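Local coordinates for protein dihydroorotase (Agrobacterium tumefaciens, PDB 2OGJ) that hydrolyses acetyl-(R)-mandelate in vitro, and acetyl glycolate less efficiently, as a zinc-dependent esterase of the amidohydrolase superfamily, at residues A15-T20 with Y379-A384; S34-L39 with A47-A52; L133-I138 with P147-I152. One frame throughout, in Å; residues are numbered along the deposited sequence.

Contact 1 (A15-T20 with Y379-A384); sequences APILLT and YAVIGA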
ATOM      1  N   ALA A  15     -49.160  30.238  19.882  1.00 76.78           N
ATOM      2  CA  ALA A  15     -49.380  31.360  20.793  1.00 74.51           C
ATOM      3  C   ALA A  15     -48.136  32.240  20.955  1.00 72.36           C
ATOM      4  O   ALA A  15     -47.003  31.760  20.839  1.00 72.17           O
ATOM      5  CB  ALA A  15     -49.829  30.838  22.169  1.00 73.74           C
ATOM      6  N   PRO A  16     -48.335  33.545  21.214  1.00 70.06           N
ATOM      7  CA  PRO A  16     -47.217  34.477  21.400  1.00 67.95           C
ATOM      8  C   PRO A  16     -46.543  34.294  22.766  1.00 66.00           C
ATOM      9  O   PRO A  16     -47.096  33.674  23.675  1.00 65.01           O
ATOM     10  CB  PRO A  16     -47.884  35.840  21.256  1.00 67.86           C
ATOM     11  CG  PRO A  16     -49.242  35.598  21.805  1.00 67.85           C
ATOM     12  CD  PRO A  16     -49.613  34.275  21.176  1.00 68.85           C
ATOM     13  N   ILE A  17     -45.337  34.823  22.908  1.00 64.04           N
ATOM     14  CA  ILE A  17     -44.624  34.685  24.160  1.00 61.68           C
ATOM     15  C   ILE A  17     -44.118  36.028  24.604  1.00 61.16           C
ATOM     16  O   ILE A  17     -43.782  36.885  23.792  1.00 60.70           O
ATOM     17  CB  ILE A  17     -43.375  33.793  24.044  1.00 61.35           C
ATOM     18  CG1 ILE A  17     -43.719  32.431  23.447  1.00 61.73           C
ATOM     19  CG2 ILE A  17     -42.759  33.615  25.412  1.00 58.79           C
ATOM     20  CD1 ILE A  17     -42.501  31.541  23.302  1.00 59.94           C
ATOM     21  N   LEU A  18     -44.054  36.198  25.913  1.00 60.48           N
ATOM     22  CA  LEU A  18     -43.548  37.421  26.471  1.00 59.37           C
ATOM     23  C   LEU A  18     -42.445  37.064  27.451  1.00 58.36           C
ATOM     24  O   LEU A  18     -42.694  36.494  28.507  1.00 56.70           O
ATOM     25  CB  LEU A  18     -44.662  38.196  27.170  1.00 60.40           C
ATOM     26  CG  LEU A  18     -44.145  39.431  27.908  1.00 60.17           C
ATOM     27  CD1 LEU A  18     -43.552  40.401  26.904  1.00 60.15           C
ATOM     28  CD2 LEU A  18     -45.263  40.082  28.698  1.00 60.40           C
ATOM     29  N   LEU A  19     -41.213  37.356  27.061  1.00 59.24           N
ATOM     30  CA  LEU A  19     -40.068  37.110  27.921  1.00 59.04           C
ATOM     31  C   LEU A  19     -39.892  38.409  28.679  1.00 58.10           C
ATOM     32  O   LEU A  19     -39.679  39.455  28.077  1.00 56.61           O
ATOM     33  CB  LEU A  19     -38.793  36.835  27.108  1.00 58.77           C
ATOM     34  CG  LEU A  19     -38.686  35.503  26.375  1.00 58.99           C
ATOM     35  CD1 LEU A  19     -39.820  35.371  25.373  1.00 60.94           C
ATOM     36  CD2 LEU A  19     -37.357  35.432  25.679  1.00 60.13           C
ATOM     37  N   THR A  20     -40.006  38.353  29.995  1.00 58.80           N
ATOM     38  CA  THR A  20     -39.834  39.557  30.780  1.00 58.93           C
ATOM     39  C   THR A  20     -38.536  39.477  31.573  1.00 58.38           C
ATOM     40  O   THR A  20     -37.995  38.402  31.808  1.00 56.79           O
ATOM     41  CB  THR A  20     -41.029  39.773  31.743  1.00 60.28           C
ATOM     42  OG1 THR A  20     -41.143  38.658  32.638  1.00 60.03           O
ATOM     43  CG2 THR A  20     -42.327  39.912  30.945  1.00 60.20           C
ATOM     44  N   TYR A 379     -33.417  28.984  28.850  1.00 44.23           N
ATOM     45  CA  TYR A 379     -34.338  28.734  27.764  1.00 44.82           C
ATOM     46  C   TYR A 379     -33.735  29.031  26.459  1.00 44.14           C
ATOM     47  O   TYR A 379     -32.986  30.001  26.300  1.00 42.22           O
ATOM     48  CB  TYR A 379     -35.538  29.670  27.759  1.00 44.75           C
ATOM     49  CG  TYR A 379     -36.321  29.632  29.044  1.00 47.09           C
ATOM     50  CD1 TYR A 379     -35.946  30.395  30.142  1.00 46.06           C
ATOM     51  CD2 TYR A 379     -37.441  28.829  29.130  1.00 47.96           C
ATOM     52  CE1 TYR A 379     -36.666  30.368  31.297  1.00 47.10           C
ATOM     53  CE2 TYR A 379     -38.179  28.781  30.306  1.00 47.06           C
ATOM     54  CZ  TYR A 379     -37.783  29.555  31.390  1.00 48.15           C
ATOM     55  OH  TYR A 379     -38.504  29.509  32.578  1.00 49.13           O
ATOM     56  N   ALA A 380     -34.105  28.159  25.549  1.00 44.88           N
ATOM     57  CA  ALA A 380     -33.756  28.350  24.183  1.00 46.35           C
ATOM     58  C   ALA A 380     -35.066  28.526  23.485  1.00 46.17           C
ATOM     59  O   ALA A 380     -35.899  27.623  23.446  1.00 48.63           O
ATOM     60  CB  ALA A 380     -33.006  27.168  23.600  1.00 45.68           C
ATOM     61  N   VAL A 381     -35.251  29.711  22.904  1.00 43.49           N
ATOM     62  CA  VAL A 381     -36.453  30.142  22.237  1.00 43.43           C
ATOM     63  C   VAL A 381     -36.236  30.295  20.762  1.00 43.03           C
ATOM     64  O   VAL A 381     -35.572  31.224  20.312  1.00 41.36           O
ATOM     65  CB  VAL A 381     -36.880  31.515  22.798  1.00 41.51           C
ATOM     66  CG1 VAL A 381     -38.297  31.850  22.405  1.00 38.25           C
ATOM     67  CG2 VAL A 381     -36.750  31.530  24.310  1.00 39.91           C
ATOM     68  N   ILE A 382     -36.801  29.405  20.006  1.00 43.06           N
ATOM     69  CA  ILE A 382     -36.705  29.432  18.562  1.00 44.49           C
ATOM     70  C   ILE A 382     -38.065  29.798  17.994  1.00 45.20           C
ATOM     71  O   ILE A 382     -38.983  28.974  17.971  1.00 44.95           O
ATOM     72  CB  ILE A 382     -36.284  28.039  18.045  1.00 45.62           C
ATOM     73  CG1 ILE A 382     -34.977  27.602  18.714  1.00 44.92           C
ATOM     74  CG2 ILE A 382     -36.143  28.038  16.522  1.00 43.70           C
ATOM     75  CD1 ILE A 382     -34.616  26.154  18.476  1.00 43.74           C
ATOM     76  N   GLY A 383     -38.187  31.040  17.539  1.00 45.72           N
ATOM     77  CA  GLY A 383     -39.461  31.505  17.046  1.00 46.09           C
ATOM     78  C   GLY A 383     -40.389  31.542  18.246  1.00 47.98           C
ATOM     79  O   GLY A 383     -40.019  32.042  19.315  1.00 47.21           O
ATOM     80  N   ALA A 384     -41.583  30.977  18.092  1.00 49.80           N
ATOM     81  CA  ALA A 384     -42.569  30.968  19.170  1.00 51.89           C
ATOM     82  C   ALA A 384     -42.350  29.881  20.212  1.00 53.91           C
ATOM     83  O   ALA A 384     -42.922  29.949  21.303  1.00 54.07           O
ATOM     84  CB  ALA A 384     -43.966  30.830  18.595  1.00 53.08           C
TER
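Val381 meets Leu19 through one of its methyl branches, and this apolar pair is the tightly packed part of the contact. Val381 CG2 lies 4.2 Å from Leu19 CD2, the two side chains running antiparallel past one another. With CG1 anti to the backbone N (chi1 -165°), the other branch of Val381 faces Ile17, but the modelled position of the Ile17 delta methyl is doubtful, since it comes too close to the carbonyl O of Ala384. Branched aliphatic residues suit this buried place because they fill the interior with hydrocarbon and leave no polar group to satisfy. The two strands belong to different sheets: 17-20 bonds through its backbone to strands 36-40 and 59-61, whereas 379-382 ends the long strand 368-382. Side chains therefore join them, consistent with the small beta domain that many amidohydrolases form beside the barrel from both chain ends. Arg61 of strand 59-61 packs on Ile17, Leu19 and Val381, and makes a cation-pi contact with Tyr379. The loose, open side is at Ala15, which is exposed and peripheral. Ala384 is itself well covered by the N-terminal segment, its CB 3.9 Å from Ala15 O, and its small methyl fits beside that carbonyl. It follows a turn in which the positive phi of Gly383 (67°) is one that glycine adopts more readily than other residues.

Contact 2 (S34-L39 with A47-A52); sequences SSTDIL and AAVGSA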
ATOM      1  N   SER A  34     -29.289  47.188  29.526  1.00 74.05           N
ATOM      2  CA  SER A  34     -30.284  47.245  30.592  1.00 72.48           C
ATOM      3  C   SER A  34     -31.455  46.307  30.373  1.00 70.36           C
ATOM      4  O   SER A  34     -31.865  46.066  29.240  1.00 70.55           O
ATOM      5  CB  SER A  34     -30.824  48.670  30.746  1.00 73.18           C
ATOM      6  OG  SER A  34     -31.691  48.995  29.673  1.00 75.50           O
ATOM      7  N   SER A  35     -31.996  45.804  31.477  1.00 68.63           N
ATOM      8  CA  SER A  35     -33.133  44.893  31.462  1.00 66.47           C
ATOM      9  C   SER A  35     -34.280  45.342  30.564  1.00 64.87           C
ATOM     10  O   SER A  35     -34.581  46.531  30.461  1.00 63.88           O
ATOM     11  CB  SER A  35     -33.660  44.700  32.880  1.00 65.57           C
ATOM     12  OG  SER A  35     -34.765  43.814  32.881  1.00 68.45           O
ATOM     13  N   THR A  36     -34.925  44.371  29.925  1.00 64.50           N
ATOM     14  CA  THR A  36     -36.041  44.641  29.027  1.00 64.42           C
ATOM     15  C   THR A  36     -36.989  43.455  28.980  1.00 63.18           C
ATOM     16  O   THR A  36     -36.790  42.454  29.661  1.00 62.90           O
ATOM     17  CB  THR A  36     -35.550  44.893  27.590  1.00 64.86           C
ATOM     18  OG1 THR A  36     -34.215  45.406  27.623  1.00 67.38           O
ATOM     19  CG2 THR A  36     -36.436  45.916  26.891  1.00 66.05           C
ATOM     20  N   ASP A  37     -38.031  43.588  28.173  1.00 63.10           N
ATOM     21  CA  ASP A  37     -39.012  42.531  27.984  1.00 63.49           C
ATOM     22  C   ASP A  37     -39.125  42.371  26.464  1.00 61.72           C
ATOM     23  O   ASP A  37     -39.010  43.353  25.727  1.00 63.31           O
ATOM     24  CB  ASP A  37     -40.381  42.925  28.565  1.00 65.25           C
ATOM     25  CG  ASP A  37     -40.358  43.165  30.080  1.00 67.72           C
ATOM     26  OD1 ASP A  37     -41.453  43.355  30.642  1.00 70.46           O
ATOM     27  OD2 ASP A  37     -39.277  43.173  30.711  1.00 69.82           O
ATOM     28  N   ILE A  38     -39.320  41.144  25.992  1.00 59.26           N
ATOM     29  CA  ILE A  38     -39.443  40.902  24.560  1.00 56.77           C
ATOM     30  C   ILE A  38     -40.735  40.146  24.284  1.00 56.26           C
ATOM     31  O   ILE A  38     -41.069  39.187  24.983  1.00 54.20           O
ATOM     32  CB  ILE A  38     -38.242  40.080  24.016  1.00 56.08           C
ATOM     33  CG1 ILE A  38     -36.927  40.728  24.457  1.00 55.09           C
ATOM     34  CG2 ILE A  38     -38.279  40.027  22.491  1.00 52.74           C
ATOM     35  CD1 ILE A  38     -35.680  39.961  24.038  1.00 54.98           C
ATOM     36  N   LEU A  39     -41.471  40.603  23.278  1.00 56.82           N
ATOM     37  CA  LEU A  39     -42.722  39.967  22.894  1.00 57.57           C
ATOM     38  C   LEU A  39     -42.580  39.230  21.556  1.00 57.62           C
ATOM     39  O   LEU A  39     -42.261  39.839  20.528  1.00 57.01           O
ATOM     40  CB  LEU A  39     -43.827  41.014  22.774  1.00 59.12           C
ATOM     41  CG  LEU A  39     -45.203  40.457  22.409  1.00 58.69           C
ATOM     42  CD1 LEU A  39     -45.719  39.673  23.589  1.00 59.90           C
ATOM     43  CD2 LEU A  39     -46.167  41.566  22.068  1.00 58.62           C
ATOM     44  N   ALA A  47     -42.475  41.047  18.179  1.00 60.12           N
ATOM     45  CA  ALA A  47     -43.545  42.032  18.043  1.00 60.40           C
ATOM     46  C   ALA A  47     -43.141  43.336  18.709  1.00 60.16           C
ATOM     47  O   ALA A  47     -43.375  44.423  18.169  1.00 60.22           O
ATOM     48  CB  ALA A  47     -44.830  41.508  18.675  1.00 59.99           C
ATOM     49  N   ALA A  48     -42.518  43.226  19.877  1.00 58.92           N
ATOM     50  CA  ALA A  48     -42.091  44.415  20.592  1.00 58.14           C
ATOM     51  C   ALA A  48     -40.960  44.171  21.587  1.00 57.47           C
ATOM     52  O   ALA A  48     -40.722  43.048  22.028  1.00 57.22           O
ATOM     53  CB  ALA A  48     -43.284  45.026  21.308  1.00 58.45           C
ATOM     54  N   VAL A  49     -40.262  45.243  21.932  1.00 57.36           N
ATOM     55  CA  VAL A  49     -39.174  45.185  22.896  1.00 58.34           C
ATOM     56  C   VAL A  49     -39.194  46.483  23.705  1.00 60.58           C
ATOM     57  O   VAL A  49     -39.025  47.578  23.156  1.00 59.15           O
ATOM     58  CB  VAL A  49     -37.806  45.040  22.202  1.00 57.01           C
ATOM     59  CG1 VAL A  49     -36.691  44.964  23.248  1.00 54.75           C
ATOM     60  CG2 VAL A  49     -37.816  43.809  21.333  1.00 54.31           C
ATOM     61  N   GLY A  50     -39.404  46.359  25.012  1.00 62.92           N
ATOM     62  CA  GLY A  50     -39.450  47.544  25.841  1.00 65.38           C
ATOM     63  C   GLY A  50     -39.451  47.275  27.330  1.00 67.23           C
ATOM     64  O   GLY A  50     -39.629  46.142  27.773  1.00 65.95           O
ATOM     65  N   SER A  51     -39.271  48.352  28.091  1.00 70.15           N
ATOM     66  CA  SER A  51     -39.210  48.334  29.549  1.00 72.03           C
ATOM     67  C   SER A  51     -40.357  47.598  30.265  1.00 72.74           C
ATOM     68  O   SER A  51     -40.192  47.151  31.404  1.00 73.47           O
ATOM     69  CB  SER A  51     -39.102  49.778  30.057  1.00 72.24           C
ATOM     70  OG  SER A  51     -38.744  49.824  31.423  1.00 71.44           O
ATOM     71  N   ALA A  52     -41.507  47.467  29.610  1.00 72.59           N
ATOM     72  CA  ALA A  52     -42.635  46.765  30.220  1.00 73.78           C
ATOM     73  C   ALA A  52     -43.830  46.735  29.283  1.00 74.69           C
ATOM     74  O   ALA A  52     -44.748  47.543  29.406  1.00 75.61           O
ATOM     75  CB  ALA A  52     -43.019  47.429  31.536  1.00 73.25           C
TER
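A beta hairpin joins strands 36-40 and 46-50, and its most distinctive pairing sets Leu39 against both Ala47 and Ala48. Leu39 O accepts Ala47 N at 2.7 Å and, weakly, Ala48 N at 3.5 Å, while Leu39 N gives Ala48 O a nearly straight bond of 2.8 Å (171°). Ala47 has a near-helical backbone (phi -81°, psi -42°), which squeezes the extra residue in. Its small methyl fits here, CB resting 3.6 Å from Leu39 CD2, and the leucine also packs on Leu53 and Ala55. Farther along, Asp37 and Gly50 form a second hydrogen-bonded pair: Gly50 N reaches Asp37 O at 3.1 Å, and the return bond from Asp37 N to Gly50 O is weak. Glycine brings no side chain to the face that carries Asp37; OD2 of that aspartate accepts the backbone N of Asn21. On the reverse face Ile38 and Val49, a non-hydrogen-bonded pair, stand alongside each other, both projecting from the same face, with CG2 of Ile38 4.0 Å from CG2 of Val49. The beta-branched shape suits both to an extended strand. Val49 CG1 turns instead to Thr36 CG2 at 3.8 Å. Two antiparallel strands with one residue facing two neighbours in this way are typical of a hairpin carrying a classic beta bulge.

Contact 3 (L133-I138 with P147-I152); sequences LNLGSI and PELRDI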
ATOM      1  N   LEU A 133     -18.608  19.523   5.107  1.00 37.43           N
ATOM      2  CA  LEU A 133     -18.524  18.258   4.398  1.00 38.13           C
ATOM      3  C   LEU A 133     -17.097  17.734   4.540  1.00 39.51           C
ATOM      4  O   LEU A 133     -16.124  18.454   4.325  1.00 39.80           O
ATOM      5  CB  LEU A 133     -18.867  18.441   2.923  1.00 38.57           C
ATOM      6  CG  LEU A 133     -19.096  17.164   2.097  1.00 39.73           C
ATOM      7  CD1 LEU A 133     -20.284  16.409   2.659  1.00 36.19           C
ATOM      8  CD2 LEU A 133     -19.321  17.531   0.611  1.00 38.08           C
ATOM      9  N   ASN A 134     -16.974  16.473   4.921  1.00 40.08           N
ATOM     10  CA  ASN A 134     -15.666  15.867   5.077  1.00 39.69           C
ATOM     11  C   ASN A 134     -15.041  15.681   3.696  1.00 39.80           C
ATOM     12  O   ASN A 134     -15.738  15.367   2.737  1.00 38.46           O
ATOM     13  CB  ASN A 134     -15.783  14.521   5.786  1.00 38.84           C
ATOM     14  CG  ASN A 134     -14.475  14.068   6.385  1.00 37.70           C
ATOM     15  OD1 ASN A 134     -13.446  14.041   5.718  1.00 41.49           O
ATOM     16  ND2 ASN A 134     -14.508  13.707   7.652  1.00 38.48           N
ATOM     17  N   LEU A 135     -13.728  15.900   3.613  1.00 41.25           N
ATOM     18  CA  LEU A 135     -12.973  15.763   2.370  1.00 41.00           C
ATOM     19  C   LEU A 135     -13.038  14.290   1.978  1.00 41.16           C
ATOM     20  O   LEU A 135     -13.074  13.950   0.790  1.00 42.40           O
ATOM     21  CB  LEU A 135     -11.515  16.183   2.590  1.00 39.88           C
ATOM     22  CG  LEU A 135     -10.670  16.697   1.427  1.00 39.07           C
ATOM     23  CD1 LEU A 135      -9.260  16.225   1.610  1.00 36.86           C
ATOM     24  CD2 LEU A 135     -11.195  16.197   0.124  1.00 39.20           C
ATOM     25  N   GLY A 136     -13.053  13.431   2.992  1.00 40.22           N
ATOM     26  CA  GLY A 136     -13.140  11.999   2.770  1.00 42.73           C
ATOM     27  C   GLY A 136     -14.577  11.588   2.471  1.00 43.74           C
ATOM     28  O   GLY A 136     -15.508  12.152   3.028  1.00 45.76           O
ATOM     29  N   SER A 137     -14.765  10.606   1.597  1.00 43.77           N
ATOM     30  CA  SER A 137     -16.095  10.158   1.204  1.00 41.66           C
ATOM     31  C   SER A 137     -16.934   9.477   2.295  1.00 40.00           C
ATOM     32  O   SER A 137     -18.102   9.809   2.490  1.00 38.87           O
ATOM     33  CB  SER A 137     -15.978   9.217   0.001  1.00 41.07           C
ATOM     34  OG  SER A 137     -15.560   9.911  -1.155  1.00 43.83           O
ATOM     35  N   ILE A 138     -16.342   8.519   2.992  1.00 39.16           N
ATOM     36  CA  ILE A 138     -17.071   7.787   4.018  1.00 39.34           C
ATOM     37  C   ILE A 138     -17.300   8.521   5.352  1.00 39.65           C
ATOM     38  O   ILE A 138     -17.842   7.948   6.293  1.00 39.78           O
ATOM     39  CB  ILE A 138     -16.396   6.413   4.315  1.00 39.21           C
ATOM     40  CG1 ILE A 138     -15.100   6.604   5.100  1.00 35.99           C
ATOM     41  CG2 ILE A 138     -16.122   5.674   3.004  1.00 39.71           C
ATOM     42  CD1 ILE A 138     -14.500   5.280   5.623  1.00 32.76           C
ATOM     43  N   PRO A 147     -10.108   5.004   9.135  1.00 42.72           N
ATOM     44  CA  PRO A 147      -9.805   6.366   8.681  1.00 42.10           C
ATOM     45  C   PRO A 147     -10.489   6.759   7.361  1.00 40.92           C
ATOM     46  O   PRO A 147     -10.574   5.967   6.430  1.00 40.39           O
ATOM     47  CB  PRO A 147      -8.286   6.344   8.558  1.00 43.01           C
ATOM     48  CG  PRO A 147      -7.888   5.409   9.636  1.00 43.07           C
ATOM     49  CD  PRO A 147      -8.869   4.280   9.466  1.00 42.24           C
ATOM     50  N   GLU A 148     -10.953   7.995   7.271  1.00 40.01           N
ATOM     51  CA  GLU A 148     -11.629   8.422   6.061  1.00 41.06           C
ATOM     52  C   GLU A 148     -10.730   9.042   4.991  1.00 43.55           C
ATOM     53  O   GLU A 148     -11.164   9.226   3.852  1.00 43.41           O
ATOM     54  CB  GLU A 148     -12.786   9.371   6.402  1.00 40.76           C
ATOM     55  CG  GLU A 148     -12.400  10.790   6.839  1.00 38.35           C
ATOM     56  CD  GLU A 148     -12.065  10.923   8.318  1.00 37.18           C
ATOM     57  OE1 GLU A 148     -11.996  12.072   8.808  1.00 39.72           O
ATOM     58  OE2 GLU A 148     -11.866   9.900   9.005  1.00 34.56           O
ATOM     59  N   LEU A 149      -9.487   9.364   5.352  1.00 46.53           N
ATOM     60  CA  LEU A 149      -8.525   9.939   4.401  1.00 49.19           C
ATOM     61  C   LEU A 149      -7.268   9.094   4.340  1.00 51.00           C
ATOM     62  O   LEU A 149      -6.175   9.585   4.600  1.00 49.60           O
ATOM     63  CB  LEU A 149      -8.128  11.362   4.785  1.00 47.38           C
ATOM     64  CG  LEU A 149      -9.043  12.482   4.308  1.00 45.61           C
ATOM     65  CD1 LEU A 149      -8.487  13.807   4.784  1.00 45.69           C
ATOM     66  CD2 LEU A 149      -9.127  12.467   2.805  1.00 44.50           C
ATOM     67  N   ARG A 150      -7.450   7.824   3.983  1.00 54.16           N
ATOM     68  CA  ARG A 150      -6.363   6.856   3.875  1.00 57.85           C
ATOM     69  C   ARG A 150      -5.536   7.011   2.603  1.00 57.92           C
ATOM     70  O   ARG A 150      -4.396   6.539   2.551  1.00 60.40           O
ATOM     71  CB  ARG A 150      -6.929   5.429   3.954  1.00 60.38           C
ATOM     72  CG  ARG A 150      -7.592   5.128   5.287  1.00 64.55           C
ATOM     73  CD  ARG A 150      -8.375   3.834   5.264  1.00 67.83           C
ATOM     74  NE  ARG A 150      -7.540   2.702   4.894  1.00 69.94           N
ATOM     75  CZ  ARG A 150      -7.922   1.435   5.018  1.00 71.63           C
ATOM     76  NH1 ARG A 150      -9.126   1.152   5.505  1.00 71.55           N
ATOM     77  NH2 ARG A 150      -7.102   0.454   4.661  1.00 72.53           N
ATOM     78  N   ASP A 151      -6.108   7.663   1.589  1.00 56.16           N
ATOM     79  CA  ASP A 151      -5.438   7.890   0.311  1.00 54.48           C
ATOM     80  C   ASP A 151      -6.382   8.618  -0.652  1.00 53.01           C
ATOM     81  O   ASP A 151      -7.493   8.952  -0.269  1.00 52.91           O
ATOM     82  CB  ASP A 151      -4.967   6.561  -0.287  1.00 55.24           C
ATOM     83  CG  ASP A 151      -6.047   5.509  -0.297  1.00 56.58           C
ATOM     84  OD1 ASP A 151      -7.139   5.777  -0.842  1.00 57.91           O
ATOM     85  OD2 ASP A 151      -5.801   4.408   0.240  1.00 58.79           O
ATOM     86  N   ILE A 152      -5.962   8.866  -1.892  1.00 51.87           N
ATOM     87  CA  ILE A 152      -6.827   9.591  -2.822  1.00 51.27           C
ATOM     88  C   ILE A 152      -8.065   8.883  -3.313  1.00 50.95           C
ATOM     89  O   ILE A 152      -8.886   9.507  -3.966  1.00 49.02           O
ATOM     90  CB  ILE A 152      -6.087  10.098  -4.099  1.00 51.72           C
ATOM     91  CG1 ILE A 152      -4.954   9.145  -4.456  1.00 49.64           C
ATOM     92  CG2 ILE A 152      -5.667  11.550  -3.927  1.00 49.37           C
ATOM     93  CD1 ILE A 152      -5.414   7.818  -4.905  1.00 48.15           C
TER
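Glu148, Leu149 and Ile138 bury the most surface here, and Glu148 does the central work by reaching across to Asn134. Its CG sits between the backbone N and the carbonyl carbon (chi1 74°), and the chain bends again at chi2. The bent chain brings OE1 to the N-H edge of the Asn134 amide, which stands over the carboxylate face. Asn134 ND2 donates to Glu148 OE1 at 3.2 Å. The acceptor lies close to the amide plane, but the donor comes from above the carboxylate plane, the two flat groups being turned 80° apart. A salt bridge to Arg177 holds the other oxygen, OE2.

Asparagine suits its place because it can give and accept at once. Besides Glu148, its ND2 serves Gly107 O, while OD1 receives Gly136 N at 2.8 Å in an Asx turn; together these bonds fix the rotation of the amide. Gly136 has no side chain, which allows Glu148 O to come within 3.6 Å of its CA in a CA-H...O contact.

Leu149 supplies the apolar half. Its CD2 meets Leu135 CD1 at 3.9 Å, the side chains set roughly perpendicular, and also covers Gly136 CA. Ile155 packs on both leucines. Ile138 lays CG1 against the aliphatic base of Glu148, 3.8 Å from its CB, and also packs on Val146 of a second subunit; between the subunits, Arg150 forms a salt bridge with Asp151 of that second subunit.

The side chain of Glu148 lies about 8 Å from a bound zinc, and that of Asn134 about 7 Å from the side chain of the metal ligand His79. Loops that follow the C-terminal ends of barrel strands surround the metal centre, here the loop after strand 128-132, as in amidohydrolase TIM barrels.

Contacts 1 and 2 are neighbours, with centres about 12 Å apart, and share a sheet: strands 17-20 and 36-40 run next to each other in it, Leu19 O probably accepting a hydrogen bond from Ile38 N. Contact 3 lies on the opposite side of the chain's centre, about 41 Å from contact 1 and about 49 Å from contact 2 between centres. Along the sequence, contact 1 closes a loop that encloses both others, contact 2 coming first and contact 3 later. The chain thus begins in strands consistent with a small beta domain, passes through the catalytic barrel, where contact 3 folds a loop near the zinc site, and returns to pack against its own start.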